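Local atomic coordinates of terminal uridylyltransferase 1 (Trypanosoma brucei, PDB entry 5HZD), a protein that catalyses the addition of uridines from UTP to the 3'-hydroxyl of guide RNAs, ribosomal RNAs and some mRNAs in trypanosome mitochondria. Residues Ile294-Leu299 and Asp467-Asn472; Ser336-Ile341 and Leu463-Pro468. All coordinates share one frame; numbering follows the deposited sequence.

Residues 463-472 form one loop, largely the proposed nucleotide recognition motif of this enzyme, that packs on two helices by quite different chemistry. Interaction 1 sets residues 467-472 against helix 292-304 through a cation-bearing side chain on an aromatic face, with two waters bridging polar groups at a partly buried site. Interaction 2 sets residues 463-468 against helix 336-349 and is more deeply buried, relying on apolar contacts of I341, I465, A338 and the Y337 ring, with a single bridging water beside them. D467 and P468 serve both, and one water binds N296, Y337 and D467 together. The two contacts thus place the loop against two helices that bear UTP-binding residues.

Interaction 1: residues Ile294-Leu299 and Asp467-Asn472; sequences IRNSTL and DPYEEN
R295 lies flat over one face of the Y469 ring, guanidinium and ring planes 13° apart. Its CD sits 3.6 Å from the Y469 ring centroid, almost on the ring normal, as a CH-pi contact, while R295 NE passes 3.3 Å from Y469 CE1. CG anti to the backbone N (chi1 -161°) and an extended chain beyond it carry the arginine across the ring. At the ring's edge, N296 OD1 comes within 3.3 Å of Y469 CD2, the amide nearly coplanar with the ring. L299 CD2 adds an apolar contact, 3.9 Å from P468 CB.

Two waters bridge N296 to D467: one donates to N296 OD1 and D467 OD1, the other accepts from N296 ND2 and donates to D467 OD2. Further out, Y469 N bonds D467 OD1 at 3.0 Å, an Asx turn, and E470 N meets D467 OD1 more straightly at 2.8 Å, the wider Asx motif; the two enter from opposite faces of the carboxylate plane. Partners beyond these segments hold the polar ends: R295 NE donates to I361 O, and Y469 OH bonds P358 O. The Asx turn at D467 shapes the proposed nucleotide recognition motif where it meets a UTP-binding helix of the nucleotidyltransferase.

Interaction 2: residues Ser336-Ile341 and Leu463-Pro468; sequences SYAINI and LCIEDP
A trans chi1 (-173°) swings the Y337 ring off beside its own carbonyl carbon and out from helix 336-349 to the loop, and the hydroxyl ends against the proline ring, Y337 OH lying 3.3 Å from P468 CG. In I341 it is CG2 that stands opposite the backbone N, while CG1 is beside that nitrogen (chi1 -67°); the two branches therefore take separate partners. I341 CD1 abuts the CD/CG corner of the P468 ring, 3.6 Å from P468 CD, and also sits over the centre of one face of the Y337 ring. The other branch, I341 CG2, touches I465 CG2 at 3.7 Å. These contacts belong to one of two modelled conformers of I341 and are doubtful for the other. I465 also divides: its CD1 turns to the preceding helical turn, 4.1 Å from A338 CB.

I465 to P468 are assigned to the probable nucleotide recognition motif, and Y337 is one of the residues that bind UTP. The contact thus joins that motif to a helix of the nucleotide site, beside N296 and L300 of helix 292-304, which touch the same tyrosine.

Polar groups gather at the outer end of the ring. D467 OD2 lies in the ring plane at its edge, 3.8 Å from Y337 CE2, with the carboxylate turned 60° from the ring. A water 2.8 Å from Y337 OH donates to D467 OD1, which also accepts from the backbone N of E470. On the far side of the loop, E466 points away from the helix and forms a salt bridge with R421 and a hydrogen bond with S418. Backbone bonds from C464 and E466 to I417, and from I465 to L475, fix the course of the segment that presents I465 to the helix.

Interaction 1: residues Ile294-Leu299 and Asp467-Asn472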
ATOM      1  N   ILE A 294      -7.427   5.965  -1.459  1.00 12.93           N
ATOM      2  CA  ILE A 294      -8.357   5.198  -2.288  1.00 11.33           C
ATOM      3  C   ILE A 294      -8.172   5.525  -3.764  1.00 13.87           C
ATOM      4  O   ILE A 294      -8.061   4.630  -4.617  1.00 13.86           O
ATOM      5  CB  ILE A 294      -9.816   5.486  -1.889  1.00 12.44           C
ATOM      6  CG1 ILE A 294     -10.038   5.116  -0.422  1.00 12.23           C
ATOM      7  CG2 ILE A 294     -10.776   4.714  -2.774  1.00 18.69           C
ATOM      8  CD1 ILE A 294     -11.319   5.731   0.167  1.00 13.97           C
ATOM      9  N   ARG A 295      -8.139   6.817  -4.072  1.00 14.52           N
ATOM     10  CA  ARG A 295      -8.002   7.257  -5.452  1.00 12.30           C
ATOM     11  C   ARG A 295      -6.656   6.819  -6.023  1.00 12.17           C
ATOM     12  O   ARG A 295      -6.600   6.356  -7.183  1.00 14.65           O
ATOM     13  CB  ARG A 295      -8.136   8.770  -5.521  1.00 14.54           C
ATOM     14  CG  ARG A 295      -8.467   9.249  -6.926  1.00 14.23           C
ATOM     15  CD  ARG A 295      -8.500  10.760  -6.953  1.00 15.04           C
ATOM     16  NE  ARG A 295      -9.054  11.289  -8.184  1.00 15.26           N
ATOM     17  CZ  ARG A 295      -9.081  12.589  -8.448  1.00 18.16           C
ATOM     18  NH1 ARG A 295      -8.587  13.435  -7.531  1.00 18.89           N
ATOM     19  NH2 ARG A 295      -9.600  13.037  -9.601  1.00 18.08           N
ATOM     20  N   ASN A 296      -5.593   6.951  -5.228  1.00 13.10           N
ATOM     21  CA  ASN A 296      -4.255   6.555  -5.680  1.00 12.99           C
ATOM     22  C   ASN A 296      -4.258   5.064  -6.031  1.00 14.09           C
ATOM     23  O   ASN A 296      -3.757   4.658  -7.090  1.00 13.19           O
ATOM     24  CB  ASN A 296      -3.218   6.776  -4.591  1.00 14.16           C
ATOM     25  CG  ASN A 296      -2.872   8.226  -4.397  1.00 18.18           C
ATOM     26  OD1 ASN A 296      -3.430   9.104  -5.030  1.00 21.28           O
ATOM     27  ND2 ASN A 296      -1.917   8.476  -3.503  1.00 24.28           N
ATOM     28  N   SER A 297      -4.824   4.234  -5.157  1.00 13.42           N
ATOM     29  CA  SER A 297      -4.799   2.781  -5.388  1.00 12.20           C
ATOM     30  C   SER A 297      -5.643   2.409  -6.608  1.00 11.36           C
ATOM     31  O   SER A 297      -5.288   1.506  -7.373  1.00 12.17           O
ATOM     32  CB  SER A 297      -5.307   2.024  -4.147  1.00 12.70           C
ATOM     33  OG  SER A 297      -4.451   2.239  -3.033  1.00 13.51           O
ATOM     34  N   THR A 298      -6.746   3.115  -6.824  1.00 12.32           N
ATOM     35  CA  THR A 298      -7.638   2.823  -7.924  1.00 12.08           C
ATOM     36  C   THR A 298      -6.965   3.207  -9.249  1.00 14.50           C
ATOM     37  O   THR A 298      -7.085   2.476 -10.240  1.00 13.97           O
ATOM     38  CB  THR A 298      -8.966   3.566  -7.720  1.00 14.48           C
ATOM     39  OG1 THR A 298      -9.536   3.146  -6.470  1.00 16.02           O
ATOM     40  CG2 THR A 298      -9.923   3.261  -8.843  1.00 16.80           C
ATOM     41  N   LEU A 299      -6.196   4.296  -9.259  1.00 12.24           N
ATOM     42  CA  LEU A 299      -5.428   4.641 -10.471  1.00 14.87           C
ATOM     43  C   LEU A 299      -4.393   3.550 -10.792  1.00 13.44           C
ATOM     44  O   LEU A 299      -4.278   3.119 -11.962  1.00 13.01           O
ATOM     45  CB  LEU A 299      -4.692   5.968 -10.258  1.00 12.60           C
ATOM     46  CG  LEU A 299      -3.814   6.408 -11.446  1.00 14.03           C
ATOM     47  CD1 LEU A 299      -4.624   6.539 -12.722  1.00 15.39           C
ATOM     48  CD2 LEU A 299      -3.110   7.727 -11.069  1.00 14.66           C
ATOM     49  N   ASP A 467       3.624  13.863  -8.637  1.00 14.88           N
ATOM     50  CA  ASP A 467       2.518  13.168  -7.972  1.00 14.48           C
ATOM     51  C   ASP A 467       1.229  13.378  -8.779  1.00 13.14           C
ATOM     52  O   ASP A 467       0.889  14.510  -9.162  1.00 15.24           O
ATOM     53  CB  ASP A 467       2.322  13.715  -6.555  1.00 16.29           C
ATOM     54  CG  ASP A 467       1.297  12.936  -5.782  1.00 22.45           C
ATOM     55  OD1 ASP A 467       0.099  13.131  -6.023  1.00 25.63           O
ATOM     56  OD2 ASP A 467       1.684  12.147  -4.916  1.00 23.11           O
ATOM     57  N   PRO A 468       0.505  12.282  -9.076  1.00 15.11           N
ATOM     58  CA  PRO A 468      -0.673  12.401  -9.937  1.00 15.04           C
ATOM     59  C   PRO A 468      -1.758  13.354  -9.426  1.00 16.80           C
ATOM     60  O   PRO A 468      -2.367  14.049 -10.241  1.00 18.87           O
ATOM     61  CB  PRO A 468      -1.208  10.966  -9.962  1.00 15.34           C
ATOM     62  CG  PRO A 468       0.028  10.138  -9.885  1.00 19.50           C
ATOM     63  CD  PRO A 468       0.901  10.879  -8.881  1.00 14.73           C
ATOM     64  N   TYR A 469      -1.980  13.404  -8.113  1.00 16.90           N
ATOM     65  CA  TYR A 469      -3.116  14.199  -7.594  1.00 16.00           C
ATOM     66  C   TYR A 469      -2.740  15.400  -6.736  1.00 23.00           C
ATOM     67  O   TYR A 469      -3.573  16.282  -6.490  1.00 26.94           O
ATOM     68  CB  TYR A 469      -4.113  13.297  -6.854  1.00 19.87           C
ATOM     69  CG  TYR A 469      -4.727  12.242  -7.754  1.00 15.90           C
ATOM     70  CD1 TYR A 469      -5.557  12.598  -8.828  1.00 16.46           C
ATOM     71  CD2 TYR A 469      -4.460  10.897  -7.538  1.00 14.37           C
ATOM     72  CE1 TYR A 469      -6.103  11.636  -9.665  1.00 16.56           C
ATOM     73  CE2 TYR A 469      -5.003   9.928  -8.363  1.00 17.28           C
ATOM     74  CZ  TYR A 469      -5.805  10.303  -9.415  1.00 15.91           C
ATOM     75  OH  TYR A 469      -6.350   9.345 -10.215  1.00 17.60           O
ATOM     76  N   GLU A 470      -1.495  15.466  -6.293  1.00 22.32           N
ATOM     77  CA  GLU A 470      -1.036  16.678  -5.615  1.00 24.70           C
ATOM     78  C   GLU A 470      -0.178  17.549  -6.544  1.00 23.74           C
ATOM     79  O   GLU A 470       0.985  17.218  -6.821  1.00 31.57           O
ATOM     80  CB  GLU A 470      -0.279  16.309  -4.350  1.00 29.78           C
ATOM     81  CG  GLU A 470       0.140  17.520  -3.526  1.00 43.74           C
ATOM     82  CD  GLU A 470       0.353  17.190  -2.056  1.00 52.94           C
ATOM     83  OE1 GLU A 470       1.115  17.927  -1.385  1.00 56.57           O
ATOM     84  OE2 GLU A 470      -0.255  16.206  -1.570  1.00 56.35           O
ATOM     85  N   GLU A 471      -0.703  18.679  -7.000  1.00 31.20           N
ATOM     86  CA  GLU A 471       0.125  19.534  -7.849  1.00 30.51           C
ATOM     87  C   GLU A 471       1.304  20.138  -7.081  1.00 24.03           C
ATOM     88  O   GLU A 471       1.258  20.361  -5.864  1.00 25.89           O
ATOM     89  CB  GLU A 471      -0.671  20.620  -8.571  1.00 35.86           C
ATOM     90  CG  GLU A 471       0.021  21.117  -9.845  1.00 37.93           C
ATOM     91  CD  GLU A 471      -0.679  22.327 -10.455  1.00 46.94           C
ATOM     92  OE1 GLU A 471      -0.064  23.023 -11.300  1.00 43.13           O
ATOM     93  OE2 GLU A 471      -1.850  22.584 -10.089  1.00 56.39           O
ATOM     94  N   ASN A 472       2.380  20.319  -7.827  1.00 24.36           N
ATOM     95  CA  ASN A 472       3.611  20.871  -7.332  1.00 21.38           C
ATOM     96  C   ASN A 472       4.291  20.073  -6.252  1.00 17.79           C
ATOM     97  O   ASN A 472       5.036  20.641  -5.466  1.00 25.29           O
ATOM     98  CB  ASN A 472       3.437  22.328  -6.888  1.00 19.89           C
ATOM     99  CG  ASN A 472       4.740  23.093  -6.971  1.00 28.20           C
ATOM    100  OD1 ASN A 472       5.588  22.782  -7.816  1.00 30.55           O
ATOM    101  ND2 ASN A 472       4.927  24.064  -6.086  1.00 29.80           N
TER
HETATM  102  O   HOH W   1      -1.401  10.906  -6.262  1.00 22.74           O
HETATM  103  O   HOH W   2      -0.656  11.332  -3.211  1.00 37.04           O

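Interaction 2: residues Ser336-Ile341 and Leu463-Pro468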
ATOM      1  N   SER A 336       7.178   3.617  -2.242  1.00 13.46           N
ATOM      2  CA  SER A 336       6.717   2.557  -3.131  1.00 13.41           C
ATOM      3  C   SER A 336       5.804   3.102  -4.219  1.00 13.89           C
ATOM      4  O   SER A 336       5.837   2.639  -5.376  1.00 13.61           O
ATOM      5  CB  SER A 336       6.013   1.456  -2.342  1.00 15.47           C
ATOM      6  OG  SER A 336       6.971   0.799  -1.504  1.00 18.09           O
ATOM      7  N   TYR A 337       4.997   4.099  -3.889  1.00 14.94           N
ATOM      8  CA  TYR A 337       4.146   4.725  -4.888  1.00 14.69           C
ATOM      9  C   TYR A 337       5.001   5.329  -6.004  1.00 13.79           C
ATOM     10  O   TYR A 337       4.672   5.151  -7.180  1.00 12.54           O
ATOM     11  CB  TYR A 337       3.304   5.823  -4.220  1.00 16.15           C
ATOM     12  CG  TYR A 337       2.230   6.486  -5.067  1.00 17.30           C
ATOM     13  CD1 TYR A 337       1.323   5.742  -5.802  1.00 16.79           C
ATOM     14  CD2 TYR A 337       2.059   7.868  -5.030  1.00 18.10           C
ATOM     15  CE1 TYR A 337       0.296   6.368  -6.539  1.00 18.00           C
ATOM     16  CE2 TYR A 337       1.030   8.502  -5.751  1.00 20.20           C
ATOM     17  CZ  TYR A 337       0.160   7.746  -6.500  1.00 21.31           C
ATOM     18  OH  TYR A 337      -0.855   8.383  -7.213  1.00 21.93           O
ATOM     19  N   ALA A 338       6.082   6.016  -5.651  1.00 12.22           N
ATOM     20  CA  ALA A 338       6.955   6.625  -6.672  1.00 12.11           C
ATOM     21  C   ALA A 338       7.535   5.560  -7.619  1.00 11.23           C
ATOM     22  O   ALA A 338       7.649   5.782  -8.853  1.00 10.86           O
ATOM     23  CB  ALA A 338       8.071   7.399  -6.019  1.00 11.78           C
ATOM     24  N   ILE A 339       7.923   4.414  -7.060  1.00 10.91           N
ATOM     25  CA  ILE A 339       8.480   3.336  -7.888  1.00 10.55           C
ATOM     26  C   ILE A 339       7.405   2.812  -8.845  1.00 10.67           C
ATOM     27  O   ILE A 339       7.686   2.569 -10.014  1.00 12.07           O
ATOM     28  CB  ILE A 339       9.055   2.186  -7.035  1.00 11.45           C
ATOM     29  CG1 ILE A 339      10.148   2.698  -6.078  1.00 13.39           C
ATOM     30  CG2 ILE A 339       9.692   1.080  -7.943  1.00 10.79           C
ATOM     31  CD1 ILE A 339      11.299   3.460  -6.762  1.00 16.12           C
ATOM     32  N   ASN A 340       6.165   2.646  -8.369  1.00 11.49           N
ATOM     33  CA  ASN A 340       5.099   2.214  -9.278  1.00 11.66           C
ATOM     34  C   ASN A 340       4.875   3.236 -10.395  1.00 10.46           C
ATOM     35  O   ASN A 340       4.618   2.868 -11.554  1.00 10.57           O
ATOM     36  CB  ASN A 340       3.788   1.998  -8.515  1.00 11.42           C
ATOM     37  CG  ASN A 340       3.688   0.632  -7.897  1.00 16.51           C
ATOM     38  OD1 ASN A 340       4.088  -0.360  -8.491  1.00 16.59           O
ATOM     39  ND2 ASN A 340       3.141   0.571  -6.687  1.00 17.38           N
ATOM     40  N   ILE A 341       4.993   4.535 -10.072  1.00 10.51           N
ATOM     41  CA  ILE A 341       4.843   5.545 -11.108  0.77 10.70           C
ATOM     42  C   ILE A 341       5.986   5.443 -12.128  1.00 10.85           C
ATOM     43  O   ILE A 341       5.745   5.576 -13.337  1.00 11.32           O
ATOM     44  CB  ILE A 341       4.711   6.957 -10.515  0.77 10.79           C
ATOM     45  CG1 ILE A 341       3.382   7.041  -9.752  0.77 12.72           C
ATOM     46  CG2 ILE A 341       4.783   8.034 -11.624  0.77 11.07           C
ATOM     47  CD1 ILE A 341       3.316   8.201  -8.749  0.77 12.48           C
ATOM     48  N   LEU A 463      15.974  14.509  -9.535  1.00 13.99           N
ATOM     49  CA  LEU A 463      15.164  13.436 -10.095  1.00 13.29           C
ATOM     50  C   LEU A 463      13.719  13.805  -9.863  1.00 16.05           C
ATOM     51  O   LEU A 463      13.304  13.988  -8.702  1.00 14.91           O
ATOM     52  CB  LEU A 463      15.454  12.119  -9.372  1.00 13.02           C
ATOM     53  CG  LEU A 463      16.909  11.672  -9.263  1.00 15.73           C
ATOM     54  CD1 LEU A 463      16.933  10.249  -8.700  1.00 15.50           C
ATOM     55  CD2 LEU A 463      17.575  11.718 -10.631  1.00 14.81           C
ATOM     56  N   CYS A 464      12.937  13.932 -10.932  1.00 13.02           N
ATOM     57  CA  CYS A 464      11.579  14.444 -10.781  1.00 12.93           C
ATOM     58  C   CYS A 464      10.507  13.438 -11.147  1.00 12.54           C
ATOM     59  O   CYS A 464      10.515  12.889 -12.259  1.00 13.53           O
ATOM     60  CB  CYS A 464      11.391  15.683 -11.661  1.00 13.33           C
ATOM     61  SG  CYS A 464      12.407  17.068 -11.108  1.00 15.67           S
ATOM     62  N   ILE A 465       9.569  13.219 -10.222  1.00 12.30           N
ATOM     63  CA  ILE A 465       8.413  12.358 -10.465  1.00 11.99           C
ATOM     64  C   ILE A 465       7.214  13.170  -9.976  1.00 12.79           C
ATOM     65  O   ILE A 465       7.163  13.569  -8.796  1.00 15.41           O
ATOM     66  CB  ILE A 465       8.512  11.058  -9.653  1.00 12.51           C
ATOM     67  CG1 ILE A 465       9.750  10.270 -10.080  1.00 11.65           C
ATOM     68  CG2 ILE A 465       7.269  10.226  -9.880  1.00 14.17           C
ATOM     69  CD1 ILE A 465       9.900   8.952  -9.284  1.00 13.76           C
ATOM     70  N   GLU A 466       6.291  13.466 -10.879  1.00 12.90           N
ATOM     71  CA  GLU A 466       5.130  14.283 -10.530  1.00 12.30           C
ATOM     72  C   GLU A 466       4.086  13.420  -9.812  1.00 15.07           C
ATOM     73  O   GLU A 466       3.696  12.345 -10.306  1.00 13.53           O
ATOM     74  CB  GLU A 466       4.545  14.918 -11.802  1.00 12.68           C
ATOM     75  CG  GLU A 466       3.294  15.806 -11.539  1.00 17.10           C
ATOM     76  CD  GLU A 466       2.808  16.637 -12.726  1.00 20.81           C
ATOM     77  OE1 GLU A 466       3.096  16.336 -13.912  1.00 14.74           O
ATOM     78  OE2 GLU A 466       2.109  17.647 -12.471  1.00 23.19           O
ATOM     79  N   ASP A 467       3.624  13.863  -8.637  1.00 14.88           N
ATOM     80  CA  ASP A 467       2.518  13.168  -7.972  1.00 14.48           C
ATOM     81  C   ASP A 467       1.229  13.378  -8.779  1.00 13.14           C
ATOM     82  O   ASP A 467       0.889  14.510  -9.162  1.00 15.24           O
ATOM     83  CB  ASP A 467       2.322  13.715  -6.555  1.00 16.29           C
ATOM     84  CG  ASP A 467       1.297  12.936  -5.782  1.00 22.45           C
ATOM     85  OD1 ASP A 467       0.099  13.131  -6.023  1.00 25.63           O
ATOM     86  OD2 ASP A 467       1.684  12.147  -4.916  1.00 23.11           O
ATOM     87  N   PRO A 468       0.505  12.282  -9.076  1.00 15.11           N
ATOM     88  CA  PRO A 468      -0.673  12.401  -9.937  1.00 15.04           C
ATOM     89  C   PRO A 468      -1.758  13.354  -9.426  1.00 16.80           C
ATOM     90  O   PRO A 468      -2.367  14.049 -10.241  1.00 18.87           O
ATOM     91  CB  PRO A 468      -1.208  10.966  -9.962  1.00 15.34           C
ATOM     92  CG  PRO A 468       0.028  10.138  -9.885  1.00 19.50           C
ATOM     93  CD  PRO A 468       0.901  10.879  -8.881  1.00 14.73           C
TER
HETATM   94  O   HOH W   1      -1.401  10.906  -6.262  1.00 22.74           O